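Side-chain contacts in uncharacterized protein (Enterococcus faecalis, PDB 4OBI), which is of unknown function but binds a zinc ion through its NusG domain II-like part, the piece in this chain: residues A[14-17]-A[22-25]; A[16-21]-A[37-42]; A[72-75]-A[81-84]. All blocks are in the same frame, centred on the assembly; numbering follows the deposited sequence. Where two conformers were deposited one is given.

Interaction 1 of 3, residues A[14-17]-A[22-25]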
ATOM      1  N   ALA A  14       6.702  -0.110   4.938  1.00 22.69           N
ATOM      2  CA  ALA A  14       5.748   0.531   4.037  1.00 21.39           C
ATOM      3  C   ALA A  14       4.770   1.368   4.842  1.00 20.52           C
ATOM      4  O   ALA A  14       4.229   0.904   5.844  1.00 21.61           O
ATOM      5  CB  ALA A  14       4.993  -0.508   3.224  1.00 21.29           C
ATOM      6  N   VAL A  15       4.549   2.599   4.397  1.00 19.49           N
ATOM      7  CA  VAL A  15       3.681   3.543   5.081  1.00 19.07           C
ATOM      8  C   VAL A  15       2.426   3.775   4.240  1.00 17.85           C
ATOM      9  O   VAL A  15       2.503   4.239   3.099  1.00 16.69           O
ATOM     10  CB  VAL A  15       4.420   4.888   5.288  1.00 19.97           C
ATOM     11  CG1 VAL A  15       3.530   5.911   5.984  1.00 20.91           C
ATOM     12  CG2 VAL A  15       5.724   4.651   6.049  1.00 22.31           C
ATOM     13  N   LEU A  16       1.274   3.460   4.822  1.00 17.67           N
ATOM     14  CA  LEU A  16      -0.017   3.630   4.175  1.00 17.38           C
ATOM     15  C   LEU A  16      -0.692   4.877   4.720  1.00 17.74           C
ATOM     16  O   LEU A  16      -0.930   4.984   5.919  1.00 19.60           O
ATOM     17  CB  LEU A  16      -0.897   2.404   4.435  1.00 17.74           C
ATOM     18  CG  LEU A  16      -2.363   2.477   3.995  1.00 18.08           C
ATOM     19  CD1 LEU A  16      -2.461   2.667   2.494  1.00 17.99           C
ATOM     20  CD2 LEU A  16      -3.105   1.225   4.430  1.00 19.23           C
ATOM     21  N   LYS A  17      -0.991   5.815   3.823  1.00 17.36           N
ATOM     22  CA  LYS A  17      -1.586   7.086   4.181  1.00 19.59           C
ATOM     23  C   LYS A  17      -2.859   7.245   3.372  1.00 19.09           C
ATOM     24  O   LYS A  17      -2.860   6.988   2.160  1.00 18.53           O
ATOM     25  CB  LYS A  17      -0.618   8.220   3.846  1.00 21.82           C
ATOM     26  CG  LYS A  17      -1.155   9.609   4.136  1.00 24.16           C
ATOM     27  CD  LYS A  17      -0.063  10.664   4.042  1.00 26.47           C
ATOM     28  CE  LYS A  17       0.375  10.908   2.609  1.00 29.32           C
ATOM     29  NZ  LYS A  17       1.439  11.954   2.528  1.00 32.71           N
ATOM     30  N   VAL A  22      -1.635   8.859   8.286  1.00 24.13           N
ATOM     31  CA  VAL A  22      -0.913   7.602   8.207  1.00 23.85           C
ATOM     32  C   VAL A  22      -1.659   6.607   9.082  1.00 25.65           C
ATOM     33  O   VAL A  22      -1.723   6.776  10.300  1.00 27.56           O
ATOM     34  CB  VAL A  22       0.551   7.743   8.664  1.00 24.74           C
ATOM     35  CG1 VAL A  22       1.235   6.391   8.643  1.00 24.51           C
ATOM     36  CG2 VAL A  22       1.287   8.739   7.773  1.00 24.12           C
ATOM     37  N   ILE A  23      -2.245   5.589   8.456  1.00 25.63           N
ATOM     38  CA  ILE A  23      -3.128   4.662   9.169  1.00 27.35           C
ATOM     39  C   ILE A  23      -2.451   3.343   9.541  1.00 26.41           C
ATOM     40  O   ILE A  23      -2.867   2.696  10.494  1.00 27.08           O
ATOM     41  CB  ILE A  23      -4.442   4.386   8.399  1.00 28.04           C
ATOM     42  CG1 ILE A  23      -4.189   3.676   7.078  1.00 27.93           C
ATOM     43  CG2 ILE A  23      -5.212   5.688   8.152  1.00 28.91           C
ATOM     44  CD1 ILE A  23      -5.465   3.196   6.415  1.00 29.06           C
ATOM     45  N   LYS A  24      -1.401   2.963   8.813  1.00 25.48           N
ATOM     46  CA  LYS A  24      -0.718   1.692   9.038  1.00 26.99           C
ATOM     47  C   LYS A  24       0.748   1.780   8.580  1.00 23.71           C
ATOM     48  O   LYS A  24       1.047   2.401   7.567  1.00 21.12           O
ATOM     49  CB  LYS A  24      -1.439   0.586   8.251  1.00 31.26           C
ATOM     50  CG  LYS A  24      -1.294  -0.816   8.810  1.00 38.84           C
ATOM     51  CD  LYS A  24      -2.174  -1.040  10.027  1.00 44.68           C
ATOM     52  CE  LYS A  24      -2.308  -2.521  10.350  1.00 52.42           C
ATOM     53  NZ  LYS A  24      -0.989  -3.202  10.499  1.00 58.06           N
ATOM     54  N   VAL A  25       1.652   1.157   9.330  1.00 23.60           N
ATOM     55  CA  VAL A  25       3.028   0.961   8.884  1.00 23.76           C
ATOM     56  C   VAL A  25       3.281  -0.545   8.883  1.00 24.54           C
ATOM     57  O   VAL A  25       3.095  -1.194   9.909  1.00 26.23           O
ATOM     58  CB  VAL A  25       4.045   1.670   9.799  1.00 25.37           C
ATOM     59  CG1 VAL A  25       5.474   1.391   9.338  1.00 26.23           C
ATOM     60  CG2 VAL A  25       3.789   3.173   9.829  1.00 24.86           C
TER
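L16 makes both backbone hydrogen bonds of this contact. Its N gives a nearly straight bond to K24 O at 3.0 Å, and its O accepts I23 N at 2.9 Å with more bend, 153° at the hydrogen. I23 and K24 therefore both stand opposite L16. This is a classic beta bulge, and it shifts the antiparallel register by one between L16 and K17. Two CA-H...O contacts support the pairing, the shorter from V25 CA to A14 O at 3.3 Å. The apolar packing divides between the two faces. On one, V15 CG1 meets V22 CG1 at 3.5 Å, the valines approaching at a slant. V25 lies on this face too, and its CG2 is a looser 4.5 Å from V15 CG2. On the other, L16 CD2 meets I23 CD1 at 3.7 Å. I23 has CG1 between N and C (chi1 64°), which brings its CD1 obliquely across to the leucine. The two segments belong to the beta hairpin of strands 12-18 and 21-28, at the edge of a four-stranded sheet. Strand 89-95 flanks 12-18 on its other side, and Y37 of strand 34-40 packs against L16, I23 and K24.

Interaction 2 of 3, residues A[16-21]-A[37-42]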
ATOM      1  N   LEU A  16       1.274   3.460   4.822  1.00 17.67           N
ATOM      2  CA  LEU A  16      -0.017   3.630   4.175  1.00 17.38           C
ATOM      3  C   LEU A  16      -0.692   4.877   4.720  1.00 17.74           C
ATOM      4  O   LEU A  16      -0.930   4.984   5.919  1.00 19.60           O
ATOM      5  CB  LEU A  16      -0.897   2.404   4.435  1.00 17.74           C
ATOM      6  CG  LEU A  16      -2.363   2.477   3.995  1.00 18.08           C
ATOM      7  CD1 LEU A  16      -2.461   2.667   2.494  1.00 17.99           C
ATOM      8  CD2 LEU A  16      -3.105   1.225   4.430  1.00 19.23           C
ATOM      9  N   LYS A  17      -0.991   5.815   3.823  1.00 17.36           N
ATOM     10  CA  LYS A  17      -1.586   7.086   4.181  1.00 19.59           C
ATOM     11  C   LYS A  17      -2.859   7.245   3.372  1.00 19.09           C
ATOM     12  O   LYS A  17      -2.860   6.988   2.160  1.00 18.53           O
ATOM     13  CB  LYS A  17      -0.618   8.220   3.846  1.00 21.82           C
ATOM     14  CG  LYS A  17      -1.155   9.609   4.136  1.00 24.16           C
ATOM     15  CD  LYS A  17      -0.063  10.664   4.042  1.00 26.47           C
ATOM     16  CE  LYS A  17       0.375  10.908   2.609  1.00 29.32           C
ATOM     17  NZ  LYS A  17       1.439  11.954   2.528  1.00 32.71           N
ATOM     18  N   VAL A  18      -3.941   7.631   4.045  1.00 19.47           N
ATOM     19  CA  VAL A  18      -5.211   7.916   3.378  1.00 21.17           C
ATOM     20  C   VAL A  18      -5.771   9.214   3.938  1.00 21.48           C
ATOM     21  O   VAL A  18      -5.790   9.413   5.156  1.00 22.19           O
ATOM     22  CB  VAL A  18      -6.264   6.807   3.600  1.00 23.28           C
ATOM     23  CG1 VAL A  18      -7.518   7.085   2.768  1.00 26.53           C
ATOM     24  CG2 VAL A  18      -5.687   5.449   3.266  1.00 23.94           C
ATOM     25  N   ASP A  19      -6.224  10.094   3.049  1.00 22.71           N
ATOM     26  CA  ASP A  19      -6.754  11.390   3.445  1.00 25.47           C
ATOM     27  C   ASP A  19      -5.807  12.083   4.417  1.00 24.53           C
ATOM     28  O   ASP A  19      -6.240  12.667   5.422  1.00 24.48           O
ATOM     29  CB  ASP A  19      -8.148  11.242   4.068  1.00 29.41           C
ATOM     30  CG  ASP A  19      -9.177  10.698   3.085  1.00 35.01           C
ATOM     31  OD1 ASP A  19      -9.073  11.001   1.877  1.00 36.80           O
ATOM     32  OD2 ASP A  19     -10.103   9.979   3.527  1.00 40.80           O
ATOM     33  N   ASN A  20      -4.508  11.984   4.112  1.00 23.63           N
ATOM     34  CA  ASN A  20      -3.450  12.698   4.829  1.00 25.05           C
ATOM     35  C   ASN A  20      -3.199  12.198   6.246  1.00 26.02           C
ATOM     36  O   ASN A  20      -2.552  12.880   7.038  1.00 28.53           O
ATOM     37  CB  ASN A  20      -3.727  14.201   4.840  1.00 26.22           C
ATOM     38  CG  ASN A  20      -3.874  14.766   3.450  1.00 26.87           C
ATOM     39  OD1 ASN A  20      -4.987  15.090   3.001  1.00 27.56           O
ATOM     40  ND2 ASN A  20      -2.755  14.873   2.744  1.00 26.15           N
ATOM     41  N   LYS A  21      -3.715  11.010   6.549  1.00 24.63           N
ATOM     42  CA  LYS A  21      -3.476  10.360   7.826  0.50 25.32           C
ATOM     43  C   LYS A  21      -2.738   9.054   7.575  1.00 23.35           C
ATOM     44  O   LYS A  21      -3.150   8.243   6.734  1.00 21.29           O
ATOM     45  CB  LYS A  21      -4.798  10.090   8.542  0.50 26.91           C
ATOM     46  CG  LYS A  21      -5.598  11.350   8.812  0.50 29.86           C
ATOM     47  CD  LYS A  21      -6.772  11.081   9.735  0.50 32.33           C
ATOM     48  CE  LYS A  21      -6.335  11.002  11.187  0.50 34.51           C
ATOM     49  NZ  LYS A  21      -7.466  11.281  12.117  0.50 37.03           N
ATOM     50  N   TYR A  37      -4.660  -6.518   3.912  1.00 26.52           N
ATOM     51  CA  TYR A  37      -5.246  -5.498   4.773  1.00 26.89           C
ATOM     52  C   TYR A  37      -6.183  -4.640   3.920  1.00 25.13           C
ATOM     53  O   TYR A  37      -5.765  -4.036   2.937  1.00 23.71           O
ATOM     54  CB  TYR A  37      -4.148  -4.617   5.382  1.00 26.63           C
ATOM     55  CG  TYR A  37      -4.688  -3.428   6.147  1.00 27.39           C
ATOM     56  CD1 TYR A  37      -4.971  -2.227   5.503  1.00 26.47           C
ATOM     57  CD2 TYR A  37      -4.916  -3.511   7.515  1.00 31.12           C
ATOM     58  CE1 TYR A  37      -5.476  -1.134   6.200  1.00 27.75           C
ATOM     59  CE2 TYR A  37      -5.416  -2.430   8.222  1.00 33.32           C
ATOM     60  CZ  TYR A  37      -5.692  -1.244   7.562  1.00 31.06           C
ATOM     61  OH  TYR A  37      -6.192  -0.182   8.279  1.00 32.11           O
ATOM     62  N   LYS A  38      -7.452  -4.587   4.307  1.00 24.85           N
ATOM     63  CA  LYS A  38      -8.442  -3.852   3.539  1.00 25.12           C
ATOM     64  C   LYS A  38      -8.664  -2.450   4.103  1.00 24.15           C
ATOM     65  O   LYS A  38      -9.071  -2.290   5.258  1.00 25.43           O
ATOM     66  CB  LYS A  38      -9.767  -4.603   3.524  1.00 27.62           C
ATOM     67  CG  LYS A  38     -10.842  -3.917   2.695  1.00 29.04           C
ATOM     68  CD  LYS A  38     -12.046  -4.815   2.474  1.00 32.30           C
ATOM     69  CE  LYS A  38     -12.820  -5.046   3.760  1.00 34.80           C
ATOM     70  NZ  LYS A  38     -13.750  -6.199   3.654  1.00 38.78           N
ATOM     71  N   TYR A  39      -8.404  -1.442   3.280  1.00 22.80           N
ATOM     72  CA  TYR A  39      -8.904  -0.100   3.544  1.00 23.31           C
ATOM     73  C   TYR A  39     -10.267   0.009   2.883  1.00 23.15           C
ATOM     74  O   TYR A  39     -10.377  -0.168   1.672  1.00 21.48           O
ATOM     75  CB  TYR A  39      -7.987   0.985   2.976  1.00 22.21           C
ATOM     76  CG  TYR A  39      -8.698   2.319   2.893  1.00 23.34           C
ATOM     77  CD1 TYR A  39      -8.979   3.044   4.044  1.00 24.87           C
ATOM     78  CD2 TYR A  39      -9.141   2.823   1.673  1.00 23.27           C
ATOM     79  CE1 TYR A  39      -9.660   4.249   3.985  1.00 27.25           C
ATOM     80  CE2 TYR A  39      -9.819   4.033   1.601  1.00 25.10           C
ATOM     81  CZ  TYR A  39     -10.083   4.737   2.763  1.00 25.83           C
ATOM     82  OH  TYR A  39     -10.757   5.940   2.714  1.00 28.64           O
ATOM     83  N   GLU A  40     -11.301   0.298   3.662  1.00 24.69           N
ATOM     84  CA  GLU A  40     -12.622   0.544   3.095  1.00 26.88           C
ATOM     85  C   GLU A  40     -13.293   1.726   3.797  1.00 28.96           C
ATOM     86  O   GLU A  40     -13.514   1.695   5.006  1.00 29.97           O
ATOM     87  CB  GLU A  40     -13.502  -0.710   3.172  1.00 29.00           C
ATOM     88  CG  GLU A  40     -14.823  -0.558   2.425  1.00 32.05           C
ATOM     89  CD  GLU A  40     -15.646  -1.837   2.359  1.00 36.23           C
ATOM     90  OE1 GLU A  40     -15.124  -2.919   2.676  1.00 38.05           O
ATOM     91  OE2 GLU A  40     -16.833  -1.758   1.981  1.00 40.70           O
ATOM     92  N   ALA A  41     -13.609   2.763   3.029  1.00 29.43           N
ATOM     93  CA  ALA A  41     -14.296   3.945   3.560  1.00 32.36           C
ATOM     94  C   ALA A  41     -15.780   3.679   3.719  1.00 34.20           C
ATOM     95  O   ALA A  41     -16.320   2.751   3.118  1.00 33.03           O
ATOM     96  CB  ALA A  41     -14.078   5.141   2.646  1.00 32.76           C
ATOM     97  N   LYS A  42     -16.442   4.517   4.519  1.00 37.08           N
ATOM     98  CA  LYS A  42     -17.881   4.420   4.727  1.00 40.35           C
ATOM     99  C   LYS A  42     -18.651   4.542   3.409  1.00 41.55           C
ATOM    100  O   LYS A  42     -19.697   3.914   3.247  1.00 44.58           O
ATOM    101  CB  LYS A  42     -18.357   5.503   5.708  1.00 43.46           C
TER
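V18 has CG1 anti to N (chi1 -174°), which leaves its CG2 beside N; Y39 has its ring carbon CG anti to N (chi1 163°). With these torsions both valine methyls reach the same face of the Y39 ring. The two side chains come from opposite directions. CG2 of V18 sits over the middle, 4.2 Å from the centroid of the Y39 ring and 12° off the normal, a CH-pi contact. CG1 of V18 lies nearer the hydroxyl end, 3.5 Å from CZ of Y39. It also comes within 3.4 Å of the Y39 OH. The opposite face of the ring has the backbone N of A41 above it, offset toward the rim. A second, smaller contact is made by L16 and Y37. The methyl CD2 of L16 approaches CE1 of Y37 at 3.8 Å. At the far end, D19 OD2 comes only to 4.2 Å from Y39 OH, with carboxylate and ring almost perpendicular. D19 belongs to the type I' turn V18 to K21, which is closed by two backbone bonds between V18 and K21. L89 of strand 89-95 also touches L16, V18 and Y39. No hydrogen bond links strand 12-18 to strand 34-40 here. The two strands belong to different sheets and meet through side chains alone. The contact is thus mainly apolar: V18 methyls cover one face of the Y39 ring, an L16 methyl meets Y37 obliquely, and the Y39 hydroxyl sits beside the exposed turn.

Interaction 3 of 3, residues A[72-75]-A[81-84]. With ZN (zinc ion), chain C.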
ATOM      1  N   GLY A  72       1.327  -2.595  -9.341  1.00 23.19           N
ATOM      2  CA  GLY A  72       1.895  -3.810  -8.777  1.00 24.90           C
ATOM      3  C   GLY A  72       2.824  -3.560  -7.599  1.00 22.83           C
ATOM      4  O   GLY A  72       2.692  -2.560  -6.900  1.00 22.16           O
ATOM      5  N   TRP A  73       3.788  -4.464  -7.420  1.00 24.06           N
ATOM      6  CA  TRP A  73       4.600  -4.525  -6.208  1.00 23.49           C
ATOM      7  C   TRP A  73       5.658  -3.434  -6.129  1.00 22.81           C
ATOM      8  O   TRP A  73       6.237  -3.052  -7.140  1.00 24.17           O
ATOM      9  CB  TRP A  73       5.338  -5.865  -6.131  1.00 25.28           C
ATOM     10  CG  TRP A  73       4.487  -7.103  -6.139  1.00 26.10           C
ATOM     11  CD1 TRP A  73       4.250  -7.920  -7.202  1.00 29.72           C
ATOM     12  CD2 TRP A  73       3.807  -7.691  -5.023  1.00 26.18           C
ATOM     13  NE1 TRP A  73       3.457  -8.983  -6.821  1.00 30.01           N
ATOM     14  CE2 TRP A  73       3.174  -8.865  -5.486  1.00 27.88           C
ATOM     15  CE3 TRP A  73       3.665  -7.333  -3.675  1.00 25.13           C
ATOM     16  CZ2 TRP A  73       2.408  -9.686  -4.651  1.00 28.36           C
ATOM     17  CZ3 TRP A  73       2.908  -8.149  -2.843  1.00 25.98           C
ATOM     18  CH2 TRP A  73       2.285  -9.311  -3.337  1.00 28.17           C
ATOM     19  N   ILE A  74       5.922  -2.952  -4.916  1.00 22.29           N
ATOM     20  CA  ILE A  74       7.128  -2.166  -4.637  1.00 21.84           C
ATOM     21  C   ILE A  74       7.779  -2.739  -3.385  1.00 21.95           C
ATOM     22  O   ILE A  74       7.133  -3.438  -2.602  1.00 21.52           O
ATOM     23  CB  ILE A  74       6.880  -0.646  -4.439  1.00 21.16           C
ATOM     24  CG1 ILE A  74       6.007  -0.346  -3.208  1.00 21.04           C
ATOM     25  CG2 ILE A  74       6.275  -0.018  -5.694  1.00 20.85           C
ATOM     26  CD1 ILE A  74       5.864   1.141  -2.944  1.00 20.73           C
ATOM     27  N   SER A  75       9.055  -2.424  -3.202  1.00 21.94           N
ATOM     28  CA  SER A  75       9.813  -2.937  -2.069  1.00 22.09           C
ATOM     29  C   SER A  75      10.968  -2.051  -1.597  1.00 22.58           C
ATOM     30  O   SER A  75      11.513  -2.304  -0.529  1.00 24.08           O
ATOM     31  CB  SER A  75      10.353  -4.331  -2.417  1.00 23.11           C
ATOM     32  OG  SER A  75      11.346  -4.268  -3.439  1.00 23.57           O
ATOM     33  N   PRO A  81       5.984   6.073  -5.165  1.00 22.99           N
ATOM     34  CA  PRO A  81       4.935   5.547  -4.277  1.00 22.26           C
ATOM     35  C   PRO A  81       3.756   4.968  -5.047  1.00 20.98           C
ATOM     36  O   PRO A  81       3.463   5.443  -6.144  1.00 21.91           O
ATOM     37  CB  PRO A  81       4.480   6.789  -3.500  1.00 23.53           C
ATOM     38  CG  PRO A  81       5.654   7.697  -3.528  1.00 25.24           C
ATOM     39  CD  PRO A  81       6.327   7.471  -4.844  1.00 25.48           C
ATOM     40  N   ILE A  82       3.108   3.942  -4.497  1.00 19.31           N
ATOM     41  CA  ILE A  82       1.816   3.499  -5.013  1.00 18.92           C
ATOM     42  C   ILE A  82       0.815   4.578  -4.653  1.00 19.33           C
ATOM     43  O   ILE A  82       0.736   5.000  -3.503  1.00 19.33           O
ATOM     44  CB  ILE A  82       1.351   2.170  -4.404  1.00 19.64           C
ATOM     45  CG1 ILE A  82       2.310   1.044  -4.799  1.00 20.59           C
ATOM     46  CG2 ILE A  82      -0.056   1.840  -4.863  1.00 19.00           C
ATOM     47  CD1 ILE A  82       2.230  -0.192  -3.916  1.00 21.02           C
ATOM     48  N   ALA A  83       0.078   5.038  -5.649  1.00 18.06           N
ATOM     49  CA  ALA A  83      -0.888   6.091  -5.433  1.00 18.02           C
ATOM     50  C   ALA A  83      -2.247   5.729  -6.025  1.00 18.64           C
ATOM     51  O   ALA A  83      -2.350   5.364  -7.207  1.00 19.44           O
ATOM     52  CB  ALA A  83      -0.376   7.393  -6.024  1.00 19.81           C
ATOM     53  N   CYS A  84      -3.279   5.835  -5.190  1.00 17.53           N
ATOM     54  CA  CYS A  84      -4.656   5.837  -5.653  1.00 17.39           C
ATOM     55  C   CYS A  84      -5.192   7.234  -5.460  1.00 17.25           C
ATOM     56  O   CYS A  84      -5.729   7.580  -4.402  1.00 16.67           O
ATOM     57  CB  CYS A  84      -5.497   4.822  -4.891  1.00 18.01           C
ATOM     58  SG  CYS A  84      -7.193   4.729  -5.496  1.00 18.86           S
TER
HETATM   59 ZN    ZN C 201      -6.923   3.606  -7.462  1.00 19.53          ZN
HETATM   60  O   HOH W   1      -6.215   4.779  -8.889  1.00 20.09           O
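I74 and I82 make the apolar part of this contact, their side chains meeting at an oblique angle. I82 CD1 lies 3.8 Å from I74 CG1, and the terminal methyl CD1 of I74 comes to 4.0 Å from CG1 of I82. I74 carries CG1 in the narrow slot flanked by N and C (chi1 64°), and from there the outer end of its chain reaches I82. The same I82 methyl also touches the backbone: CD1 is 3.8 Å from G72 O. G72 is the residue where the chain leaves helix 67-71, with a positive phi of 73°. Both isoleucines are buried. I56 and V93 also touch I74, while V58 and I91 also touch I82, so strands 55-61 and 89-95 each add side chains to the packing. Polar contacts do not join the two segments, but each is bonded to a neighbouring strand: I74 has a backbone hydrogen bond with I56, and I82 has one with I91. Within the two segments, C84 is the residue that binds the metal. C84 SG binds the zinc ion at 2.3 Å, and a water binds it at 2.0 Å. C63 and D68 complete the site. D68 lies on helix 67-71, and its side chain is about 4 Å from that of I82. The site therefore lies close to the apolar packing without being part of the isoleucine pair itself. Two sulfurs, a carboxylate oxygen and a water make up the zinc ligands. Thiolate and carboxylate charge would probably offset that of the metal, while the isoleucines pack the chain leaving the helix onto the strand that carries C84.

In the fold
From the N terminus, interaction 1 closes the short turn between strands 12-18 and 21-28. Interaction 2 starts from the same strand, sharing L16 and K17, and spans a longer stretch to strand 34-40. The spans 14-25 and 16-42 cross, neither lying wholly within the other, and the contacts touch in space, with I23 CD1 packing against V18 CG2. Together they bring the three-stranded sheet onto the hairpin edge of the four-stranded one. Interaction 3 opens later and follows both in series. It joins the loop after helix 67-71 to strand 82-84, the other outermost strand of the four-stranded sheet. Its centre is about 12 Å from that of interaction 1, and the two contacts do not touch.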